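Local coordinates for uncharacterized protein (Klebsiella pneumoniae, PDB 2A2L) that is of unknown function but belongs to the HbpS-like family of haem-degrading proteins and so may bind or break down haem, at residues A[34-39]-A[61-66]; A[67-72]-A[99-104]; A[10-15]-A[45-50]; A[18-23]-A[135-140]; A[25-30]-A[131-136]. All coordinates share one frame; numbering follows the deposited sequence.

Overall arrangement
Contacts 1 and 2 are buried and share helix 59-72, which faces the sheet through two serines in contact 1 and receives the loop 99-104 through a cation-pi stack and a serine hydroxyl in contact 2. Contact 3, also buried, is purely apolar and joins the turn into helix 14-30 to the bulged strand 46-51. That strand neighbours strand 36-41 of contact 1. Contacts 4 and 5 follow one helix pair, 14-30 with 127-143, and are partly buried. Contact 4 packs alanine, methionine and cysteine closely, whereas contact 5 is wider and uses the aliphatic stem of a lysine whose charge is met within its own helix. Phe37 links contact 1 to contact 4, touching Met20, Ala21 and Ala137.

Contact 1: residues A[34-39]-A[61-66]; sequences AVVFSV and DISLNK
Ser38 and Leu64 mark the closest backbone approach of segments 34-39 and 61-66, with CA atoms 5.3 Å apart. The axes of strand 36-39 and helix 61-66 come within 7.1 Å and their N-to-C directions differ by 32°, so the helix runs roughly along the strand. Small side chains fill the narrow gap. Ser38 OG and Ser63 OG lie 2.5 Å apart, a very short hydrogen bond in which either hydroxyl could be the donor; its exact length deserves caution. Ser63 reaches the strand because its OG is swung anti to the backbone N (chi1 153°). The same hydroxyl also bonds to Gly121 O, so it ties the helix to strand 116-123 as well. Beside the serine pair, Val36 brings CB to 3.8 Å from Ser63 CB and lays CG1 against the same side chain. Leu64 passes Ser38 OG with its CB at 4.2 Å and continues onto Ile49 of strand 46-51. The CB atoms of Phe37 and Val39 point away from helix 61-66, and both side chains meet helix 14-30. A sheet with helices on both faces is consistent with the alpha/beta fold of HbpS-like proteins in the GAF clan.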
# COMPACT_ATOMS: atom_id res chain seq x y z
N ALA A 34 17.18 23.71 10.24
CA ALA A 34 17.46 22.81 9.13
C ALA A 34 16.18 22.24 8.53
O ALA A 34 15.40 21.57 9.22
CB ALA A 34 18.35 21.70 9.59
N VAL A 35 15.96 22.50 7.25
CA VAL A 35 14.73 22.07 6.59
C VAL A 35 14.94 21.18 5.37
O VAL A 35 15.99 21.22 4.74
CB VAL A 35 13.82 23.25 6.25
CG1 VAL A 35 13.46 24.05 7.51
CG2 VAL A 35 14.43 24.13 5.20
N VAL A 36 13.91 20.40 5.02
CA VAL A 36 13.73 19.94 3.63
C VAL A 36 13.01 20.96 2.72
O VAL A 36 12.04 21.59 3.13
CB VAL A 36 13.05 18.58 3.59
CG1 VAL A 36 13.21 17.88 2.22
CG2 VAL A 36 13.63 17.71 4.70
N PHE A 37 13.49 21.12 1.48
CA PHE A 37 12.84 21.96 0.46
C PHE A 37 12.47 21.10 -0.73
O PHE A 37 13.28 20.29 -1.20
CB PHE A 37 13.76 23.08 -0.02
CG PHE A 37 13.13 24.03 -1.04
CD1 PHE A 37 11.96 24.76 -0.73
CD2 PHE A 37 13.72 24.21 -2.30
CE1 PHE A 37 11.37 25.65 -1.65
CE2 PHE A 37 13.16 25.10 -3.26
CZ PHE A 37 11.98 25.83 -2.93
N SER A 38 11.25 21.29 -1.22
CA SER A 38 10.82 20.58 -2.42
C SER A 38 10.18 21.53 -3.38
O SER A 38 9.65 22.55 -2.96
CB SER A 38 9.88 19.45 -2.07
OG SER A 38 10.48 18.63 -1.10
N VAL A 39 10.28 21.21 -4.68
CA VAL A 39 9.58 21.92 -5.75
C VAL A 39 9.03 20.91 -6.71
O VAL A 39 9.75 20.01 -7.15
CB VAL A 39 10.50 22.88 -6.60
CG1 VAL A 39 9.65 23.66 -7.64
CG2 VAL A 39 11.26 23.86 -5.74
N ASP A 61 9.01 13.39 2.84
CA ASP A 61 7.65 13.11 2.36
C ASP A 61 6.78 14.35 2.58
O ASP A 61 6.19 14.90 1.64
CB ASP A 61 7.03 11.92 3.14
CG ASP A 61 6.34 10.89 2.24
OD1 ASP A 61 6.72 10.77 1.05
OD2 ASP A 61 5.43 10.18 2.73
N ILE A 62 6.72 14.79 3.84
CA ILE A 62 5.98 16.01 4.19
C ILE A 62 6.28 17.16 3.23
O ILE A 62 5.37 17.75 2.67
CB ILE A 62 6.29 16.51 5.63
CG1 ILE A 62 5.88 15.46 6.66
CG2 ILE A 62 5.55 17.82 5.89
CD1 ILE A 62 6.53 15.67 8.02
N SER A 63 7.56 17.48 3.06
CA SER A 63 7.95 18.63 2.23
C SER A 63 7.51 18.49 0.78
O SER A 63 6.94 19.43 0.21
CB SER A 63 9.45 18.89 2.31
OG SER A 63 9.91 19.52 1.13
N LEU A 64 7.78 17.32 0.19
CA LEU A 64 7.22 16.97 -1.15
C LEU A 64 5.71 17.11 -1.21
O LEU A 64 5.17 17.78 -2.08
CB LEU A 64 7.65 15.56 -1.58
CG LEU A 64 7.28 15.12 -3.00
CD1 LEU A 64 7.95 16.01 -4.04
CD2 LEU A 64 7.57 13.62 -3.28
N ASN A 65 5.00 16.51 -0.28
CA ASN A 65 3.54 16.55 -0.38
C ASN A 65 2.90 17.90 -0.14
O ASN A 65 1.82 18.16 -0.65
CB ASN A 65 2.91 15.48 0.47
CG ASN A 65 3.33 14.13 0.05
OD1 ASN A 65 3.44 13.83 -1.16
ND2 ASN A 65 3.61 13.29 1.03
N LYS A 66 3.57 18.74 0.63
CA LYS A 66 3.17 20.14 0.75
C LYS A 66 3.25 20.80 -0.60
O LYS A 66 2.38 21.57 -0.93
CB LYS A 66 4.03 20.90 1.76
CG LYS A 66 3.74 20.55 3.21
CD LYS A 66 4.75 21.17 4.15
CE LYS A 66 4.26 21.24 5.59
NZ LYS A 66 5.32 21.86 6.45

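Contact 2: residues A[67-72]-A[99-104]; sequences AWSACS and QRIIIF
Trp68 carries the guanidinium of Arg100 flat on one face of its indole, with the planes 18° apart. Arg100 CZ stands 3.8 Å from the centroid of the five-membered ring and 16° off its normal, a cation-pi geometry over the face. Arg100 CB lies 3.6 Å from Trp68 CZ3, above the plane just beyond the CE3-CZ3 rim, and the bend at chi3 folds the guanidinium back onto the indole. Arg100 NE bonds to Asn65 OD1, one turn earlier in the helix, which helps fix the rotation of the guanidinium. Ile101 approaches the indole at its edge, CG1 lying 4.0 Å from Trp68 CZ3. Next along the helix, Ser69 OG accepts the backbone N-H of Ile102 at an N-to-OG distance of 2.9 Å and an angle of 156°, while also bonding to Asn65 O. One hydroxyl thus joins helix and loop. Ser72 CB rests on the Trp68 face opposite Arg100, 4.1 Å above the ring plane. Ser58 of the third subunit packs on Trp68, and Thr96 of the second on Ile102. Within the chain, Ala67 and Cys71 lie on Val40 of strand 36-41, and Ala70 on Ala119 of strand 116-123.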
# COMPACT_ATOMS: atom_id res chain seq x y z
N ALA A 67 4.28 20.48 -1.39
CA ALA A 67 4.41 21.10 -2.71
C ALA A 67 3.29 20.57 -3.61
O ALA A 67 2.56 21.34 -4.25
CB ALA A 67 5.79 20.84 -3.33
N TRP A 68 3.15 19.25 -3.63
CA TRP A 68 2.13 18.61 -4.43
C TRP A 68 0.73 19.05 -4.02
O TRP A 68 -0.14 19.20 -4.88
CB TRP A 68 2.27 17.09 -4.41
CG TRP A 68 1.21 16.38 -5.19
CD1 TRP A 68 1.27 16.00 -6.52
CD2 TRP A 68 -0.07 15.96 -4.71
NE1 TRP A 68 0.10 15.38 -6.88
CE2 TRP A 68 -0.74 15.35 -5.79
CE3 TRP A 68 -0.73 16.09 -3.48
CZ2 TRP A 68 -2.04 14.84 -5.67
CZ3 TRP A 68 -2.02 15.59 -3.37
CH2 TRP A 68 -2.66 14.96 -4.46
N SER A 69 0.51 19.28 -2.72
CA SER A 69 -0.76 19.80 -2.24
C SER A 69 -1.00 21.25 -2.66
O SER A 69 -2.07 21.60 -3.13
CB SER A 69 -0.85 19.68 -0.72
OG SER A 69 -1.01 18.34 -0.31
N ALA A 70 0.02 22.08 -2.47
CA ALA A 70 -0.02 23.46 -2.93
C ALA A 70 -0.29 23.63 -4.44
O ALA A 70 -1.01 24.56 -4.85
CB ALA A 70 1.25 24.16 -2.54
N CYS A 71 0.27 22.75 -5.26
CA CYS A 71 0.06 22.79 -6.70
C CYS A 71 -1.30 22.21 -7.05
O CYS A 71 -1.98 22.71 -7.92
CB CYS A 71 1.14 21.97 -7.43
SG CYS A 71 0.96 21.93 -9.24
N SER A 72 -1.66 21.10 -6.41
CA SER A 72 -2.83 20.35 -6.82
C SER A 72 -4.08 21.17 -6.46
O SER A 72 -4.90 21.44 -7.34
CB SER A 72 -2.80 18.93 -6.23
OG SER A 72 -4.02 18.23 -6.39
N GLN A 99 -3.29 10.06 1.54
CA GLN A 99 -2.85 11.02 2.55
C GLN A 99 -1.73 11.97 2.09
O GLN A 99 -0.88 12.36 2.87
CB GLN A 99 -2.52 10.31 3.87
CG GLN A 99 -3.68 9.45 4.45
CD GLN A 99 -3.90 8.06 3.77
OE1 GLN A 99 -2.95 7.30 3.47
NE2 GLN A 99 -5.16 7.74 3.52
N ARG A 100 -1.75 12.37 0.81
CA ARG A 100 -0.73 13.29 0.28
C ARG A 100 -1.10 14.72 0.57
O ARG A 100 -0.25 15.61 0.44
CB ARG A 100 -0.55 13.13 -1.23
CG ARG A 100 0.18 11.87 -1.66
CD ARG A 100 0.67 11.97 -3.10
NE ARG A 100 1.92 12.72 -3.17
CZ ARG A 100 2.50 13.09 -4.31
NH1 ARG A 100 1.93 12.78 -5.47
NH2 ARG A 100 3.64 13.78 -4.27
N ILE A 101 -2.37 14.97 0.90
CA ILE A 101 -2.82 16.34 1.15
C ILE A 101 -2.35 16.85 2.51
O ILE A 101 -2.78 16.34 3.54
CB ILE A 101 -4.34 16.58 0.93
CG1 ILE A 101 -4.68 16.42 -0.56
CG2 ILE A 101 -4.72 17.99 1.36
CD1 ILE A 101 -6.17 16.35 -0.84
N ILE A 102 -1.45 17.82 2.50
CA ILE A 102 -0.96 18.39 3.76
C ILE A 102 -1.80 19.57 4.17
O ILE A 102 -2.27 20.32 3.33
CB ILE A 102 0.53 18.72 3.73
CG1 ILE A 102 1.34 17.54 3.18
CG2 ILE A 102 1.03 19.04 5.13
CD1 ILE A 102 1.25 16.31 4.06
N ILE A 103 -2.02 19.71 5.48
CA ILE A 103 -3.08 20.58 5.98
C ILE A 103 -2.55 21.55 7.02
O ILE A 103 -3.31 22.18 7.75
CB ILE A 103 -4.28 19.77 6.58
CG1 ILE A 103 -3.80 18.78 7.64
CG2 ILE A 103 -5.07 19.10 5.47
CD1 ILE A 103 -4.88 18.25 8.54
N PHE A 104 -1.23 21.67 7.09
CA PHE A 104 -0.62 22.77 7.83
C PHE A 104 0.35 23.50 6.91
O PHE A 104 0.82 22.94 5.91
CB PHE A 104 0.05 22.30 9.13
CG PHE A 104 0.76 20.98 9.02
CD1 PHE A 104 2.10 20.92 8.66
CD2 PHE A 104 0.08 19.80 9.28
CE1 PHE A 104 2.75 19.69 8.55
CE2 PHE A 104 0.72 18.57 9.15
CZ PHE A 104 2.06 18.51 8.79

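Contact 3: residues A[10-15]-A[45-50]; sequences QTITLA and NTLLIQ
Leu47 meets the flat peptide carbonyls of Ile12 and Thr13 with a single methyl; these peptide groups are the planar surfaces in a contact made without rings. Its CD1 is 3.6 Å from Ile12 O and 3.7 Å from Thr13 O, and in each case the methyl stands over the face of the peptide plane, above the oxygen. The same CD1 lies 3.7 Å from Ile12 CG2, and the two side chains cross at a slant. Ile12 holds CG1 anti to its backbone N (chi1 -165°), which places CG2 between the backbone N and the carbonyl carbon and turns it toward the leucine. CG1 and CD1 are left to run toward Met20. Farther along, Leu14 CD1 touches Leu48 CD1 at 4.2 Å. Two successive leucines of strand 46-51 can both direct CB toward segment 10-15 because Leu47 and Leu48 together face Val39 in a classic beta bulge; the helix-like psi of Leu47, -56°, is the backbone evidence. Thr13 is the N-cap of helix 14-30, with its OG1 bonded to Ala16 N and also to Asn4 O of the fifth subunit. Leu14 N is taken by Asp53 OD1 of the fourth subunit. Residues Leu48 to Gln50 pair in an antiparallel ladder with a strand of that same fourth subunit, so the sheet runs on beyond the chain.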
# COMPACT_ATOMS: atom_id res chain seq x y z
N GLN A 10 2.29 27.16 -18.64
CA GLN A 10 3.63 27.34 -18.14
C GLN A 10 3.96 26.41 -16.96
O GLN A 10 3.16 26.24 -16.05
CB GLN A 10 3.80 28.80 -17.73
CG GLN A 10 5.19 29.32 -17.97
CD GLN A 10 5.37 29.95 -19.34
OE1 GLN A 10 6.50 30.19 -19.78
NE2 GLN A 10 4.25 30.22 -20.02
N THR A 11 5.14 25.79 -17.03
CA THR A 11 5.68 24.97 -15.97
C THR A 11 6.96 25.62 -15.40
O THR A 11 7.73 26.24 -16.13
CB THR A 11 5.90 23.50 -16.45
OG1 THR A 11 6.13 22.62 -15.33
CG2 THR A 11 7.06 23.38 -17.45
N ILE A 12 7.17 25.52 -14.09
CA ILE A 12 8.45 25.93 -13.50
C ILE A 12 9.56 24.94 -13.89
O ILE A 12 9.28 23.78 -14.27
CB ILE A 12 8.35 26.19 -11.94
CG1 ILE A 12 9.57 26.97 -11.42
CG2 ILE A 12 8.11 24.90 -11.16
CD1 ILE A 12 9.38 27.66 -10.05
N THR A 13 10.80 25.40 -13.83
CA THR A 13 11.95 24.66 -14.31
C THR A 13 12.86 24.23 -13.15
O THR A 13 12.74 24.71 -12.02
CB THR A 13 12.80 25.52 -15.28
OG1 THR A 13 13.19 26.74 -14.62
CG2 THR A 13 12.01 25.84 -16.57
N LEU A 14 13.77 23.32 -13.45
CA LEU A 14 14.83 22.98 -12.54
C LEU A 14 15.72 24.20 -12.25
O LEU A 14 16.07 24.46 -11.10
CB LEU A 14 15.65 21.83 -13.13
CG LEU A 14 16.90 21.39 -12.37
CD1 LEU A 14 16.56 21.08 -10.92
CD2 LEU A 14 17.50 20.18 -13.06
N ALA A 15 16.09 24.93 -13.28
CA ALA A 15 16.86 26.16 -13.11
C ALA A 15 16.35 26.98 -11.93
O ALA A 15 17.08 27.20 -10.97
CB ALA A 15 16.82 26.98 -14.39
N ASN A 45 4.73 17.21 -10.54
CA ASN A 45 5.82 16.26 -10.62
C ASN A 45 7.13 16.75 -10.05
O ASN A 45 7.56 17.86 -10.34
CB ASN A 45 5.99 15.76 -12.05
CG ASN A 45 4.78 15.00 -12.53
OD1 ASN A 45 4.33 14.05 -11.87
ND2 ASN A 45 4.22 15.42 -13.65
N THR A 46 7.75 15.89 -9.24
CA THR A 46 8.92 16.21 -8.49
C THR A 46 9.98 16.77 -9.42
O THR A 46 10.36 16.11 -10.38
CB THR A 46 9.45 14.95 -7.80
OG1 THR A 46 8.36 14.23 -7.23
CG2 THR A 46 10.44 15.29 -6.72
N LEU A 47 10.41 18.00 -9.17
CA LEU A 47 11.60 18.54 -9.82
C LEU A 47 12.75 18.38 -8.86
O LEU A 47 13.75 17.77 -9.19
CB LEU A 47 11.42 20.03 -10.16
CG LEU A 47 10.53 20.43 -11.32
CD1 LEU A 47 10.36 21.96 -11.37
CD2 LEU A 47 11.10 19.92 -12.62
N LEU A 48 12.60 18.92 -7.65
CA LEU A 48 13.68 18.92 -6.67
C LEU A 48 13.18 18.51 -5.28
O LEU A 48 12.10 18.92 -4.87
CB LEU A 48 14.31 20.31 -6.59
CG LEU A 48 15.65 20.42 -5.86
CD1 LEU A 48 16.55 21.31 -6.68
CD2 LEU A 48 15.46 21.01 -4.48
N ILE A 49 13.99 17.71 -4.59
CA ILE A 49 13.92 17.56 -3.12
C ILE A 49 15.30 17.70 -2.50
O ILE A 49 16.21 17.00 -2.89
CB ILE A 49 13.39 16.18 -2.72
CG1 ILE A 49 11.95 16.01 -3.19
CG2 ILE A 49 13.55 15.94 -1.21
CD1 ILE A 49 11.43 14.56 -3.02
N GLN A 50 15.45 18.59 -1.52
CA GLN A 50 16.74 18.86 -0.91
C GLN A 50 16.70 18.94 0.62
O GLN A 50 16.02 19.81 1.18
CB GLN A 50 17.29 20.17 -1.45
CG GLN A 50 18.60 20.56 -0.84
CD GLN A 50 19.21 21.74 -1.52
OE1 GLN A 50 19.73 21.62 -2.62
NE2 GLN A 50 19.14 22.91 -0.87

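Contact 4: residues A[18-23]-A[135-140]; sequences QQMAAA and QCALDC
Met20 and Ala137 stand at the closest point of this helix pair, with CA atoms 4.8 Å apart. The Met20 side chain bends at chi3 (93°), which brings its CE over the backbone of Ala137. There CE is 3.0 Å from Ala137 O, a crowded approach whose exact length is doubtful, and 3.9 Å from Ala137 CB. The same methyl brushes CD2 of Leu138, while Met20 CG passes near the sulfur of Cys140. A turn along, Ala23 CB meets Cys140 CB at 3.8 Å, and the Cys136 sulfur skirts the Ala23 backbone. Cys140 carries SG anti to its backbone N (chi1 163°), so the sulfur leans across to the other helix and rests 3.8 Å from Gln19 O. That carbonyl already accepts Ala22 N and Ala23 N within its own helix. With the small Ala23 and Ala137 at the interface, the axes of helices 18-23 and 135-140 approach to 8.5 Å, with N-to-C directions 129° apart.

In the next shell, Phe37 of strand 36-41 touches Met20, Ala21 and Ala137, and Val120 of strand 116-123 touches both Met20 and Leu138. These residues put the sheet against the methionine, while Ile12 approaches its sulfur. Val24, on the following turn of helix 14-30, reaches Ala137. Cys136 SG and Cys140 SG are 7.5 Å apart, too far for a disulfide. With neither a hydrogen bond nor a salt bridge joining the segments, the contact rests on dispersion between methyls, methylenes and polarisable sulfur, and so on complementary shape.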
# COMPACT_ATOMS: atom_id res chain seq x y z
N GLN A 18 16.36 25.26 -8.55
CA GLN A 18 17.70 25.22 -7.99
C GLN A 18 18.06 26.50 -7.26
O GLN A 18 18.70 26.46 -6.21
CB GLN A 18 18.71 24.96 -9.09
CG GLN A 18 18.98 23.51 -9.31
CD GLN A 18 19.69 23.29 -10.62
OE1 GLN A 18 19.68 24.16 -11.49
NE2 GLN A 18 20.29 22.13 -10.77
N GLN A 19 17.64 27.62 -7.82
CA GLN A 19 17.92 28.93 -7.26
C GLN A 19 17.16 29.18 -5.97
O GLN A 19 17.75 29.64 -5.00
CB GLN A 19 17.62 30.02 -8.29
CG GLN A 19 18.46 29.93 -9.57
CD GLN A 19 19.98 29.91 -9.32
OE1 GLN A 19 20.57 30.89 -8.83
NE2 GLN A 19 20.61 28.79 -9.66
N MET A 20 15.86 28.87 -5.95
CA MET A 20 15.05 28.93 -4.71
C MET A 20 15.50 27.96 -3.61
O MET A 20 15.23 28.20 -2.43
CB MET A 20 13.57 28.70 -4.97
CG MET A 20 13.01 29.33 -6.23
SD MET A 20 11.49 28.48 -6.72
CE MET A 20 10.38 29.50 -5.91
N ALA A 21 16.17 26.89 -3.99
CA ALA A 21 16.80 26.03 -3.01
C ALA A 21 17.88 26.78 -2.22
O ALA A 21 18.05 26.54 -1.02
CB ALA A 21 17.37 24.77 -3.67
N ALA A 22 18.60 27.68 -2.89
CA ALA A 22 19.75 28.31 -2.27
C ALA A 22 19.29 29.44 -1.38
O ALA A 22 19.88 29.69 -0.33
CB ALA A 22 20.73 28.81 -3.32
N ALA A 23 18.22 30.11 -1.80
CA ALA A 23 17.60 31.16 -1.03
C ALA A 23 17.16 30.59 0.31
O ALA A 23 17.64 31.02 1.37
CB ALA A 23 16.39 31.73 -1.78
N GLN A 135 7.55 31.30 1.34
CA GLN A 135 7.39 32.63 0.73
C GLN A 135 8.73 33.20 0.26
O GLN A 135 8.83 33.79 -0.79
CB GLN A 135 6.71 33.61 1.69
CG GLN A 135 6.15 34.89 1.02
CD GLN A 135 5.12 34.63 -0.10
OE1 GLN A 135 5.26 35.13 -1.23
NE2 GLN A 135 4.08 33.86 0.22
N CYS A 136 9.75 33.00 1.09
CA CYS A 136 11.14 33.29 0.79
C CYS A 136 11.59 32.71 -0.55
O CYS A 136 12.26 33.39 -1.30
CB CYS A 136 11.97 32.73 1.94
SG CYS A 136 13.75 32.55 1.71
N ALA A 137 11.23 31.46 -0.83
CA ALA A 137 11.45 30.85 -2.14
C ALA A 137 10.71 31.58 -3.27
O ALA A 137 11.30 31.86 -4.32
CB ALA A 137 11.06 29.38 -2.12
N LEU A 138 9.44 31.89 -3.05
CA LEU A 138 8.62 32.62 -4.02
C LEU A 138 9.22 34.00 -4.32
O LEU A 138 9.35 34.40 -5.48
CB LEU A 138 7.18 32.74 -3.52
CG LEU A 138 6.41 31.45 -3.17
CD1 LEU A 138 4.94 31.70 -3.25
CD2 LEU A 138 6.75 30.30 -4.09
N ASP A 139 9.62 34.71 -3.28
CA ASP A 139 10.27 36.01 -3.40
C ASP A 139 11.58 35.96 -4.19
O ASP A 139 11.94 36.95 -4.86
CB ASP A 139 10.54 36.58 -2.01
CG ASP A 139 9.37 37.34 -1.45
OD1 ASP A 139 8.46 37.67 -2.23
OD2 ASP A 139 9.36 37.61 -0.23
N CYS A 140 12.29 34.84 -4.09
CA CYS A 140 13.47 34.60 -4.93
C CYS A 140 13.02 34.41 -6.38
O CYS A 140 13.57 35.03 -7.30
CB CYS A 140 14.27 33.38 -4.41
SG CYS A 140 15.49 32.60 -5.54

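Contact 5: residues A[25-30]-A[131-136]; sequences EKKATE and QLLAQC
Lys27 begins its path at CB, which rests 3.6 Å from Cys136 SG and 3.8 Å from Leu133 CD2. At CG the packing tightens: this carbon is 3.5 Å from Leu133 CD2, closer than usual van der Waals contact. Here the chain turns, since chi2 is 74°, and the methylenes beyond cross Leu132 at about a right angle; CE comes to 4.0 Å from Leu132 CD2. The tip then heads away from segment 131-136 and returns to its own helix, where NZ makes a salt bridge to Glu30 OE1 at 2.9 Å. The ammonium meets that oxygen on the anti side, 31° out of the carboxylate plane. Lys27 thus offers an aliphatic stem to helix 131-136 while its charge is met three residues on, near the end of helix 14-30.

Leu133 CD2 packs on the lysine stem and also nears the Ala28 backbone N, while CD1 lies 3.9 Å from Ala28 CB. Val35 also touches Leu133, and Met52 touches Ala28. The axes of helices 25-30 and 131-136 approach to 9.9 Å, with N-to-C directions 146° apart, and the nearest CA atoms, Ala28 and Leu133, are 6.9 Å apart. This is a roughly antiparallel helix pair with an apolar inner side and a charged, partly exposed rim, as expected where two amphipathic helices lie side by side on one face of an antiparallel sheet.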
# COMPACT_ATOMS: atom_id res chain seq x y z
N GLU A 25 17.95 27.79 1.70
CA GLU A 25 19.07 27.26 2.46
C GLU A 25 19.83 28.35 3.20
O GLU A 25 20.48 28.10 4.23
CB GLU A 25 20.03 26.50 1.53
CG GLU A 25 20.83 25.39 2.21
CD GLU A 25 21.96 24.82 1.34
OE1 GLU A 25 22.01 25.10 0.12
OE2 GLU A 25 22.81 24.09 1.91
N LYS A 26 19.75 29.56 2.69
CA LYS A 26 20.51 30.66 3.26
C LYS A 26 19.68 31.34 4.32
O LYS A 26 20.21 31.78 5.34
CB LYS A 26 20.85 31.65 2.16
CG LYS A 26 22.14 32.40 2.36
CD LYS A 26 22.18 33.58 1.39
CE LYS A 26 22.36 34.91 2.12
NZ LYS A 26 22.21 36.07 1.20
N LYS A 27 18.38 31.41 4.08
CA LYS A 27 17.46 31.96 5.07
C LYS A 27 17.28 31.04 6.27
O LYS A 27 17.24 31.49 7.41
CB LYS A 27 16.11 32.26 4.44
CG LYS A 27 15.12 32.95 5.37
CD LYS A 27 15.46 34.41 5.59
CE LYS A 27 14.77 34.94 6.83
NZ LYS A 27 15.49 36.14 7.36
N ALA A 28 17.16 29.74 6.00
CA ALA A 28 16.95 28.77 7.05
C ALA A 28 18.16 28.82 7.98
O ALA A 28 18.02 28.72 9.20
CB ALA A 28 16.78 27.40 6.48
N THR A 29 19.34 29.02 7.40
CA THR A 29 20.57 29.02 8.17
C THR A 29 20.69 30.12 9.22
O THR A 29 21.11 29.86 10.36
CB THR A 29 21.79 28.92 7.26
OG1 THR A 29 22.26 27.56 7.29
CG2 THR A 29 22.93 29.90 7.66
N GLU A 30 20.25 31.33 8.87
CA GLU A 30 20.30 32.49 9.76
C GLU A 30 19.14 32.61 10.76
O GLU A 30 19.25 33.33 11.78
CB GLU A 30 20.41 33.78 8.93
CG GLU A 30 19.45 33.84 7.77
CD GLU A 30 19.36 35.23 7.15
OE1 GLU A 30 18.37 35.97 7.45
OE2 GLU A 30 20.27 35.58 6.35
N GLN A 131 6.54 28.16 6.39
CA GLN A 131 5.77 29.00 5.52
C GLN A 131 6.54 30.29 5.15
O GLN A 131 6.37 30.82 4.05
CB GLN A 131 4.44 29.32 6.21
CG GLN A 131 3.36 29.72 5.26
CD GLN A 131 2.22 30.41 5.96
OE1 GLN A 131 1.81 30.02 7.07
NE2 GLN A 131 1.68 31.45 5.31
N LEU A 132 7.38 30.75 6.07
CA LEU A 132 8.22 31.95 5.92
C LEU A 132 9.33 31.65 4.91
O LEU A 132 9.79 32.54 4.19
CB LEU A 132 8.84 32.34 7.28
CG LEU A 132 9.92 33.45 7.35
CD1 LEU A 132 9.80 34.28 8.64
CD2 LEU A 132 11.35 32.91 7.27
N LEU A 133 9.76 30.39 4.88
CA LEU A 133 10.84 29.95 4.02
C LEU A 133 10.27 29.59 2.67
O LEU A 133 10.98 29.59 1.66
CB LEU A 133 11.56 28.75 4.63
CG LEU A 133 12.29 28.96 5.94
CD1 LEU A 133 12.85 27.67 6.41
CD2 LEU A 133 13.39 29.99 5.79
N ALA A 134 8.97 29.28 2.66
CA ALA A 134 8.26 28.96 1.45
C ALA A 134 7.98 30.23 0.66
O ALA A 134 8.17 30.24 -0.56
CB ALA A 134 6.99 28.21 1.76
N GLN A 135 7.55 31.30 1.34
CA GLN A 135 7.39 32.63 0.73
C GLN A 135 8.73 33.20 0.26
O GLN A 135 8.83 33.79 -0.79
CB GLN A 135 6.71 33.61 1.69
CG GLN A 135 6.15 34.89 1.02
CD GLN A 135 5.12 34.63 -0.10
OE1 GLN A 135 5.26 35.13 -1.23
NE2 GLN A 135 4.08 33.86 0.22
N CYS A 136 9.75 33.00 1.09
CA CYS A 136 11.14 33.29 0.79
C CYS A 136 11.59 32.71 -0.55
O CYS A 136 12.26 33.39 -1.30
CB CYS A 136 11.97 32.73 1.94
SG CYS A 136 13.75 32.55 1.71